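Long-range contacts in antifungal protein GAFP-1 (Gastrodia elata, PDB 1XD5), which probably binds mannose as a monomeric monocot lectin of the bulb-type family and acts as an antifungal protein: residues D28-L33 and V40-T45; D90-I95 and I103-T108. One frame throughout, in Å; residues are numbered along the deposited sequence.

Contact 1 (D28-L33 and V40-T45)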
loop_
_atom_site.group_PDB
_atom_site.type_symbol
_atom_site.label_atom_id
_atom_site.label_comp_id
_atom_site.label_asym_id
_atom_site.label_seq_id
_atom_site.Cartn_x
_atom_site.Cartn_y
_atom_site.Cartn_z
ATOM N N ASP A 28 -2.704 -8.372 -11.771
ATOM C CA ASP A 28 -4.148 -8.615 -11.772
ATOM C C ASP A 28 -4.922 -7.523 -11.012
ATOM O O ASP A 28 -6.141 -7.632 -10.835
ATOM C CB ASP A 28 -4.483 -10.012 -11.233
ATOM C CG ASP A 28 -4.242 -10.154 -9.730
ATOM O OD1 ASP A 28 -3.686 -9.231 -9.095
ATOM O OD2 ASP A 28 -4.565 -11.186 -9.103
ATOM N N CYS A 29 -4.199 -6.483 -10.582
ATOM C CA CYS A 29 -4.748 -5.332 -9.843
ATOM C C CYS A 29 -5.137 -5.596 -8.386
ATOM O O CYS A 29 -5.745 -4.739 -7.732
ATOM C CB CYS A 29 -5.901 -4.653 -10.608
ATOM S SG CYS A 29 -5.298 -3.715 -12.031
ATOM N N ASN A 30 -4.775 -6.772 -7.875
ATOM C CA ASN A 30 -4.935 -7.062 -6.457
ATOM C C ASN A 30 -3.758 -6.479 -5.705
ATOM O O ASN A 30 -2.612 -6.619 -6.139
ATOM C CB ASN A 30 -4.991 -8.577 -6.223
ATOM C CG ASN A 30 -5.884 -8.971 -5.053
ATOM O OD1 ASN A 30 -6.005 -10.168 -4.728
ATOM N ND2 ASN A 30 -6.518 -7.999 -4.429
ATOM N N LEU A 31 -4.035 -5.816 -4.590
ATOM C CA LEU A 31 -2.989 -5.338 -3.703
ATOM C C LEU A 31 -2.909 -6.348 -2.561
ATOM O O LEU A 31 -3.889 -6.561 -1.847
ATOM C CB LEU A 31 -3.339 -3.947 -3.173
ATOM C CG LEU A 31 -2.406 -3.326 -2.126
ATOM C CD1 LEU A 31 -0.965 -3.165 -2.669
ATOM C CD2 LEU A 31 -2.977 -1.984 -1.660
ATOM N N VAL A 32 -1.760 -7.000 -2.411
ATOM C CA VAL A 32 -1.668 -8.151 -1.517
ATOM C C VAL A 32 -0.467 -8.092 -0.578
ATOM O O VAL A 32 0.639 -7.747 -0.989
ATOM C CB VAL A 32 -1.610 -9.497 -2.304
ATOM C CG1 VAL A 32 -1.687 -10.691 -1.340
ATOM C CG2 VAL A 32 -2.712 -9.579 -3.363
ATOM N N LEU A 33 -0.708 -8.446 0.682
ATOM C CA LEU A 33 0.364 -8.686 1.633
ATOM C C LEU A 33 0.651 -10.189 1.737
ATOM O O LEU A 33 -0.234 -10.978 2.097
ATOM C CB LEU A 33 0.002 -8.106 3.008
ATOM C CG LEU A 33 1.061 -8.227 4.108
ATOM C CD1 LEU A 33 2.379 -7.554 3.740
ATOM C CD2 LEU A 33 0.538 -7.667 5.396
ATOM N N VAL A 40 -2.014 -12.828 3.328
ATOM C CA VAL A 40 -2.666 -12.574 4.613
ATOM C C VAL A 40 -3.613 -11.366 4.610
ATOM O O VAL A 40 -4.369 -11.149 5.572
ATOM C CB VAL A 40 -1.648 -12.483 5.804
ATOM C CG1 VAL A 40 -0.854 -13.788 5.924
ATOM C CG2 VAL A 40 -0.718 -11.276 5.685
ATOM N N TRP A 41 -3.564 -10.595 3.524
ATOM C CA TRP A 41 -4.363 -9.385 3.372
ATOM C C TRP A 41 -4.402 -9.051 1.899
ATOM O O TRP A 41 -3.395 -9.173 1.207
ATOM C CB TRP A 41 -3.754 -8.211 4.166
ATOM C CG TRP A 41 -4.605 -6.948 4.162
ATOM C CD1 TRP A 41 -5.475 -6.523 5.143
ATOM C CD2 TRP A 41 -4.656 -5.948 3.131
ATOM N NE1 TRP A 41 -6.064 -5.334 4.774
ATOM C CE2 TRP A 41 -5.581 -4.959 3.544
ATOM C CE3 TRP A 41 -4.018 -5.790 1.890
ATOM C CZ2 TRP A 41 -5.880 -3.825 2.758
ATOM C CZ3 TRP A 41 -4.325 -4.670 1.106
ATOM C CH2 TRP A 41 -5.235 -3.701 1.552
ATOM N N ALA A 42 -5.567 -8.627 1.417
ATOM C CA ALA A 42 -5.695 -8.181 0.038
ATOM C C ALA A 42 -6.791 -7.148 -0.105
ATOM O O ALA A 42 -7.761 -7.145 0.665
ATOM C CB ALA A 42 -5.946 -9.362 -0.898
ATOM N N SER A 43 -6.632 -6.265 -1.091
ATOM C CA SER A 43 -7.659 -5.282 -1.400
ATOM C C SER A 43 -8.885 -5.961 -2.027
ATOM O O SER A 43 -9.988 -5.413 -1.995
ATOM C CB SER A 43 -7.107 -4.234 -2.356
ATOM O OG SER A 43 -6.555 -4.863 -3.499
ATOM N N GLY A 44 -8.675 -7.143 -2.603
ATOM C CA GLY A 44 -9.737 -7.908 -3.235
ATOM C C GLY A 44 -10.145 -7.322 -4.573
ATOM O O GLY A 44 -11.311 -7.403 -4.958
ATOM N N THR A 45 -9.185 -6.742 -5.291
ATOM C CA THR A 45 -9.488 -6.068 -6.552
ATOM C C THR A 45 -8.891 -6.793 -7.753
ATOM O O THR A 45 -8.719 -6.193 -8.822
ATOM C CB THR A 45 -8.994 -4.605 -6.509
ATOM O OG1 THR A 45 -7.680 -4.568 -5.952
ATOM C CG2 THR A 45 -9.838 -3.776 -5.521
#

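Contact 2 (D90-I95 and I103-T108). With SO4 (sulfate ion), chain F.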
loop_
_atom_site.group_PDB
_atom_site.type_symbol
_atom_site.label_atom_id
_atom_site.label_comp_id
_atom_site.label_asym_id
_atom_site.label_seq_id
_atom_site.Cartn_x
_atom_site.Cartn_y
_atom_site.Cartn_z
ATOM N N ASP A 90 6.915 -5.590 12.229
ATOM C CA ASP A 90 5.859 -6.349 12.913
ATOM C C ASP A 90 4.746 -6.779 11.944
ATOM O O ASP A 90 3.679 -7.235 12.377
ATOM C CB ASP A 90 5.285 -5.558 14.093
ATOM C CG ASP A 90 4.423 -4.374 13.651
ATOM O OD1 ASP A 90 4.475 -3.994 12.463
ATOM O OD2 ASP A 90 3.666 -3.758 14.432
ATOM N N ARG A 91 5.008 -6.625 10.641
ATOM C CA ARG A 91 4.094 -7.041 9.563
ATOM C C ARG A 91 2.890 -6.118 9.333
ATOM O O ARG A 91 2.054 -6.397 8.467
ATOM C CB ARG A 91 3.622 -8.494 9.755
ATOM C CG ARG A 91 3.262 -9.196 8.448
ATOM C CD ARG A 91 2.655 -10.573 8.633
ATOM N NE ARG A 91 1.315 -10.507 9.215
ATOM C CZ ARG A 91 0.501 -11.554 9.346
ATOM N NH1 ARG A 91 0.874 -12.759 8.922
ATOM N NH2 ARG A 91 -0.688 -11.394 9.904
ATOM N N ASN A 92 2.783 -5.037 10.109
ATOM C CA ASN A 92 1.737 -4.044 9.870
ATOM C C ASN A 92 2.158 -3.202 8.679
ATOM O O ASN A 92 3.348 -2.971 8.472
ATOM C CB ASN A 92 1.475 -3.152 11.106
ATOM C CG ASN A 92 0.003 -2.707 11.222
ATOM O OD1 ASN A 92 -0.817 -3.027 10.367
ATOM N ND2 ASN A 92 -0.328 -1.978 12.294
ATOM N N VAL A 93 1.190 -2.782 7.872
ATOM C CA VAL A 93 1.456 -1.864 6.771
ATOM C C VAL A 93 0.703 -0.611 7.158
ATOM O O VAL A 93 -0.497 -0.667 7.398
ATOM C CB VAL A 93 0.949 -2.399 5.417
ATOM C CG1 VAL A 93 1.272 -1.415 4.280
ATOM C CG2 VAL A 93 1.573 -3.752 5.109
ATOM N N VAL A 94 1.418 0.502 7.264
ATOM C CA VAL A 94 0.866 1.711 7.879
ATOM C C VAL A 94 1.206 2.946 7.046
ATOM O O VAL A 94 2.285 3.032 6.482
ATOM C CB VAL A 94 1.408 1.900 9.319
ATOM C CG1 VAL A 94 0.687 3.045 10.065
ATOM C CG2 VAL A 94 1.320 0.588 10.127
ATOM N N ILE A 95 0.277 3.897 6.971
ATOM C CA ILE A 95 0.596 5.229 6.458
ATOM C C ILE A 95 0.793 6.159 7.652
ATOM O O ILE A 95 -0.068 6.226 8.541
ATOM C CB ILE A 95 -0.520 5.787 5.536
ATOM C CG1 ILE A 95 -0.792 4.838 4.367
ATOM C CG2 ILE A 95 -0.133 7.195 5.019
ATOM C CD1 ILE A 95 -2.020 5.194 3.527
ATOM N N ILE A 103 -2.302 7.132 10.041
ATOM C CA ILE A 103 -3.589 7.547 9.482
ATOM C C ILE A 103 -4.323 6.393 8.787
ATOM O O ILE A 103 -5.506 6.507 8.459
ATOM C CB ILE A 103 -3.454 8.788 8.548
ATOM C CG1 ILE A 103 -2.797 8.420 7.220
ATOM C CG2 ILE A 103 -2.717 9.945 9.251
ATOM C CD1 ILE A 103 -3.013 9.451 6.111
ATOM N N TRP A 104 -3.616 5.281 8.584
ATOM C CA TRP A 104 -4.195 4.078 7.998
ATOM C C TRP A 104 -3.295 2.899 8.326
ATOM O O TRP A 104 -2.083 3.071 8.452
ATOM C CB TRP A 104 -4.315 4.228 6.481
ATOM C CG TRP A 104 -5.031 3.096 5.789
ATOM C CD1 TRP A 104 -6.393 2.874 5.728
ATOM C CD2 TRP A 104 -4.422 2.030 5.058
ATOM N NE1 TRP A 104 -6.653 1.739 4.989
ATOM C CE2 TRP A 104 -5.464 1.204 4.562
ATOM C CE3 TRP A 104 -3.093 1.695 4.749
ATOM C CZ2 TRP A 104 -5.216 0.061 3.796
ATOM C CZ3 TRP A 104 -2.848 0.556 3.975
ATOM C CH2 TRP A 104 -3.904 -0.246 3.516
ATOM N N ALA A 105 -3.892 1.717 8.446
ATOM C CA ALA A 105 -3.145 0.480 8.645
ATOM C C ALA A 105 -3.922 -0.703 8.093
ATOM O O ALA A 105 -5.153 -0.663 8.018
ATOM C CB ALA A 105 -2.844 0.269 10.134
ATOM N N THR A 106 -3.205 -1.757 7.713
ATOM C CA THR A 106 -3.840 -3.006 7.297
ATOM C C THR A 106 -4.241 -3.822 8.520
ATOM O O THR A 106 -5.050 -4.746 8.407
ATOM C CB THR A 106 -2.905 -3.841 6.412
ATOM O OG1 THR A 106 -1.628 -3.942 7.054
ATOM C CG2 THR A 106 -2.609 -3.134 5.092
ATOM N N HIS A 107 -3.668 -3.472 9.677
ATOM C CA HIS A 107 -3.865 -4.201 10.928
ATOM C C HIS A 107 -3.438 -5.652 10.779
ATOM O O HIS A 107 -4.131 -6.578 11.220
ATOM C CB HIS A 107 -5.315 -4.083 11.421
ATOM C CG HIS A 107 -5.796 -2.668 11.498
ATOM N ND1 HIS A 107 -5.258 -1.750 12.373
ATOM C CD2 HIS A 107 -6.729 -2.003 10.779
ATOM C CE1 HIS A 107 -5.854 -0.583 12.206
ATOM N NE2 HIS A 107 -6.750 -0.709 11.244
ATOM N N THR A 108 -2.284 -5.837 10.146
ATOM C CA THR A 108 -1.724 -7.161 9.974
ATOM C C THR A 108 -0.574 -7.380 10.932
ATOM O O THR A 108 0.199 -8.304 10.749
ATOM C CB THR A 108 -1.261 -7.383 8.520
ATOM O OG1 THR A 108 -0.611 -6.201 8.018
ATOM C CG2 THR A 108 -2.462 -7.599 7.614
HETATM S S SO4 F . -2.210 -14.759 10.011
HETATM O O1 SO4 F . -2.559 -15.148 11.361
HETATM O O2 SO4 F . -2.689 -13.404 9.770
HETATM O O3 SO4 F . -2.858 -15.648 9.057
HETATM O O4 SO4 F . -0.758 -14.834 9.858
HETATM O O HOH W 1 -2.831 -1.266 13.635
#

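Contact 1 (D28-L33 and V40-T45)
Two hydroxyls, S43 OG and T45 OG1, take over the pairing of D28-L33 with V40-T45 where the strands give out. T45 OG1 donates to C29 O at 2.6 Å, a short bond, and itself accepts from S43 OG at 2.7 Å. S43 OG in turn receives the amide hydrogen of L31 N at 2.9 Å, with an N-H...O angle of 160°. The result is a relay from amide through two hydroxyls to carbonyl, in which each hydroxyl both accepts and donates, so the bonds probably reinforce one another. S43 can play this part because its OG sits between its own N and carbonyl carbon (chi1 54°), turned to the L31 amide; its backbone N meanwhile returns a bond to L31 O at 2.9 Å.

Farther along, the backbones pair directly: strands 31-33 and 40-42 run antiparallel (169°). V32 and A42 form a non-hydrogen-bonded antiparallel pair (CA to CA 4.3 Å), followed by L33 N to W41 O and V40 N to L33 O, each 2.8 Å. On the side of L33 and W41, the indole brings its edge to L31, whose CG lies in the ring plane 4.0 Å from CZ3. At the other end D28 OD1 accepts from N30 N in an Asx turn, approached from above the carboxylate plane, and also bonds to Q26 NE2. The spacing of Q26, D28, N30 and V32 matches the QxDxNxVxY signature of mannose-binding lectins, consistent with a sugar site here.

C29 is disulfide-linked to C52. Strand 38-42 is the outermost of its four-stranded sheet; strand 21-25 covers the other flank of strand 31-35, where F23 meets L31 and L33, while I64 and W72 of the next sheet pack on S43 and T45.

Contact 2 (D90-I95 and I103-T108)
R91 reaches across to T108 and lays the edge of its guanidinium group against the T108 carbonyl, in a hairpin of the beta-prism II fold. R91 NE donates to T108 O at 2.9 Å, the oxygen lying only 10° out of the guanidinium plane, while a weak bond from NH2 reaches the same atom. A bend at chi3 (69°) turns the group so that its far edge faces a sulfate, probably from the crystallisation liquor: NH1 meets O4 and NH2 meets O2, each at 2.8 Å. D35 also forms a salt bridge with NH1, and R38 binds the same ion.

T108 answers with its hydroxyl, OG1 donating to R91 O at 2.7 Å. That hydroxyl accepts from T106 OG1 at 2.7 Å, which takes the hydrogen of V93 N, so threonines carry the pairing beyond the strand ends.

Deeper in the hairpin, V94 pairs with A105 and I95 with W104. The I95 side chain runs obliquely to the indole, its CD1 3.9 Å from W104 CE3. N92 ND2 and H107 ND1 share a water, whereas N92 OD1 accepts from T108 N at 3.2 Å, with the donor 53° above the amide carbonyl plane.

In the fold
Contacts 1 and 2 lie in series along the chain, 28-45 closing well before 90-108 opens, with the sheet of strands 52-56, 62-66 and 69-73 arising between them. Each spans the last two strands of its own four-stranded antiparallel sheet, at equivalent places in two faces of the prism. Their centres are about 14 Å apart, yet they touch: L33 CD2 lies 3.2 Å from T108 OG1 and W41 CB 3.7 Å from T108 CG2, so the interface mixes carbon-carbon contact with carbon against polar groups. The same Asx turn and paired hydroxyls recur in both, consistent with repeated sugar-site modules within one monomer.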